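Local coordinates for protein Dot/Icm T4SS effector (Legionella pneumophila, PDB 6VVE) that acts as a kinase effector of the Dot/Icm type IV secretion system, binding ADP and manganese and switched on by host inositol hexakisphosphate, at residues 184-189 with 255-260. Residues are numbered along the deposited sequence; the frame is centred on the assembly and turned at random.
Sequences NNPYHI and PIEKWY
P186 and Y187, the two middle residues of a type I beta turn from N185 to H188, pack against E257 on helix 253-262, joining the loop between strands 177-178 and 194-196 to that helix. The turn is pinned from within: H188 N bonds to N185 O, and N185 forms an Asx turn, its OD1 accepting from Y187 N at 2.8 Å, in the carbonyl plane on a lone pair. Proline suits the second position of such a turn because its ring already fixes phi near -60°.

No hydrogen bond joins the two segments; the contact is close packing, mostly of a carboxylate oxygen against carbon atoms. P186 CG approaches the edge of the Y260 ring, 4.4 Å from CE2. Y260 OH is hydrogen-bonded to D230 and Y234, which helps fix the ring, while R253 NE holds P186 O and thereby ties the turn to the start of the same helix.

E257 supplies the main contact, its chain long enough to reach the turn. A bend at chi2 (-72°) brings OE2 against both proline and tyrosine, obliquely to the Y187 ring. Aliphatic CG lies 3.7 Å from Y187 OH, whereas OE2 meets C-H groups, 3.2 Å from both P186 CG and Y187 CE2.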
# COMPACT_ATOMS: atom_id res chain seq x y z
N ASN A 184 -3.63 -10.36 -6.34
CA ASN A 184 -5.04 -10.59 -6.07
C ASN A 184 -5.30 -11.99 -5.54
O ASN A 184 -6.24 -12.19 -4.77
CB ASN A 184 -5.87 -10.34 -7.33
CG ASN A 184 -5.76 -8.92 -7.84
OD1 ASN A 184 -5.37 -8.01 -7.10
ND2 ASN A 184 -6.10 -8.71 -9.10
N ASN A 185 -4.48 -12.96 -5.93
CA ASN A 185 -4.62 -14.35 -5.51
C ASN A 185 -3.28 -15.04 -5.73
O ASN A 185 -2.34 -14.44 -6.26
CB ASN A 185 -5.74 -15.06 -6.30
CG ASN A 185 -5.52 -15.01 -7.80
OD1 ASN A 185 -4.65 -15.70 -8.32
ND2 ASN A 185 -6.31 -14.19 -8.49
N PRO A 186 -3.15 -16.30 -5.30
CA PRO A 186 -1.84 -16.97 -5.43
C PRO A 186 -1.36 -17.14 -6.87
O PRO A 186 -0.17 -17.39 -7.08
CB PRO A 186 -2.07 -18.33 -4.77
CG PRO A 186 -3.22 -18.11 -3.83
CD PRO A 186 -4.11 -17.10 -4.52
N TYR A 187 -2.25 -17.01 -7.86
CA TYR A 187 -1.89 -17.20 -9.25
C TYR A 187 -1.73 -15.89 -10.01
O TYR A 187 -1.43 -15.93 -11.21
CB TYR A 187 -2.94 -18.08 -9.94
CG TYR A 187 -3.02 -19.47 -9.37
CD1 TYR A 187 -2.14 -20.46 -9.77
CD2 TYR A 187 -4.00 -19.80 -8.43
CE1 TYR A 187 -2.21 -21.74 -9.25
CE2 TYR A 187 -4.08 -21.08 -7.91
CZ TYR A 187 -3.19 -22.04 -8.32
OH TYR A 187 -3.26 -23.31 -7.80
N HIS A 188 -1.94 -14.75 -9.35
CA HIS A 188 -1.87 -13.45 -10.01
C HIS A 188 -0.93 -12.55 -9.22
O HIS A 188 -1.15 -12.31 -8.03
CB HIS A 188 -3.25 -12.80 -10.11
CG HIS A 188 -3.21 -11.34 -10.45
ND1 HIS A 188 -2.92 -10.37 -9.52
CD2 HIS A 188 -3.41 -10.69 -11.62
CE1 HIS A 188 -2.95 -9.18 -10.10
NE2 HIS A 188 -3.25 -9.35 -11.37
N ILE A 189 0.11 -12.06 -9.89
CA ILE A 189 1.01 -11.06 -9.34
C ILE A 189 1.19 -9.98 -10.39
O ILE A 189 1.27 -10.27 -11.59
CB ILE A 189 2.36 -11.68 -8.94
CG1 ILE A 189 3.20 -10.68 -8.14
CG2 ILE A 189 3.14 -12.11 -10.18
CD1 ILE A 189 2.75 -10.51 -6.73
N PRO A 255 -0.30 -26.42 -1.53
CA PRO A 255 -0.76 -26.58 -0.14
C PRO A 255 -1.63 -25.43 0.34
O PRO A 255 -2.56 -25.65 1.11
CB PRO A 255 0.55 -26.66 0.67
CG PRO A 255 1.58 -26.00 -0.20
CD PRO A 255 1.17 -26.32 -1.63
N ILE A 256 -1.35 -24.20 -0.12
CA ILE A 256 -2.12 -23.05 0.33
C ILE A 256 -3.55 -23.13 -0.20
O ILE A 256 -4.52 -22.92 0.54
CB ILE A 256 -1.44 -21.75 -0.12
CG1 ILE A 256 -0.14 -21.56 0.67
CG2 ILE A 256 -2.37 -20.56 0.07
CD1 ILE A 256 0.62 -20.29 0.29
N GLU A 257 -3.71 -23.44 -1.49
CA GLU A 257 -5.04 -23.56 -2.07
C GLU A 257 -5.83 -24.66 -1.38
O GLU A 257 -7.00 -24.47 -1.04
CB GLU A 257 -4.94 -23.83 -3.57
CG GLU A 257 -4.44 -22.64 -4.37
CD GLU A 257 -5.47 -21.53 -4.46
OE1 GLU A 257 -6.62 -21.74 -4.01
OE2 GLU A 257 -5.14 -20.44 -4.97
N LYS A 258 -5.21 -25.82 -1.17
CA LYS A 258 -5.89 -26.90 -0.48
C LYS A 258 -6.28 -26.49 0.93
O LYS A 258 -7.30 -26.94 1.45
CB LYS A 258 -5.01 -28.15 -0.43
CG LYS A 258 -5.76 -29.43 -0.12
CD LYS A 258 -4.82 -30.60 0.08
CE LYS A 258 -5.56 -31.94 0.04
NZ LYS A 258 -6.79 -31.93 0.88
N TRP A 259 -5.48 -25.63 1.57
CA TRP A 259 -5.80 -25.16 2.91
C TRP A 259 -7.05 -24.28 2.88
O TRP A 259 -7.96 -24.46 3.69
CB TRP A 259 -4.61 -24.41 3.50
CG TRP A 259 -4.71 -24.18 4.97
CD1 TRP A 259 -4.31 -25.02 5.96
CD2 TRP A 259 -5.24 -23.01 5.63
NE1 TRP A 259 -4.57 -24.46 7.19
CE2 TRP A 259 -5.13 -23.23 7.01
CE3 TRP A 259 -5.78 -21.81 5.17
CZ2 TRP A 259 -5.56 -22.29 7.96
CZ3 TRP A 259 -6.21 -20.88 6.11
CH2 TRP A 259 -6.09 -21.12 7.48
N TYR A 260 -7.09 -23.31 1.96
CA TYR A 260 -8.25 -22.44 1.85
C TYR A 260 -9.52 -23.26 1.62
O TYR A 260 -10.55 -23.02 2.26
CB TYR A 260 -8.06 -21.44 0.70
CG TYR A 260 -6.96 -20.41 0.91
CD1 TYR A 260 -6.67 -19.92 2.17
CD2 TYR A 260 -6.23 -19.94 -0.16
CE1 TYR A 260 -5.67 -18.98 2.35
CE2 TYR A 260 -5.22 -19.00 0.01
CZ TYR A 260 -4.95 -18.52 1.27
OH TYR A 260 -3.95 -17.60 1.44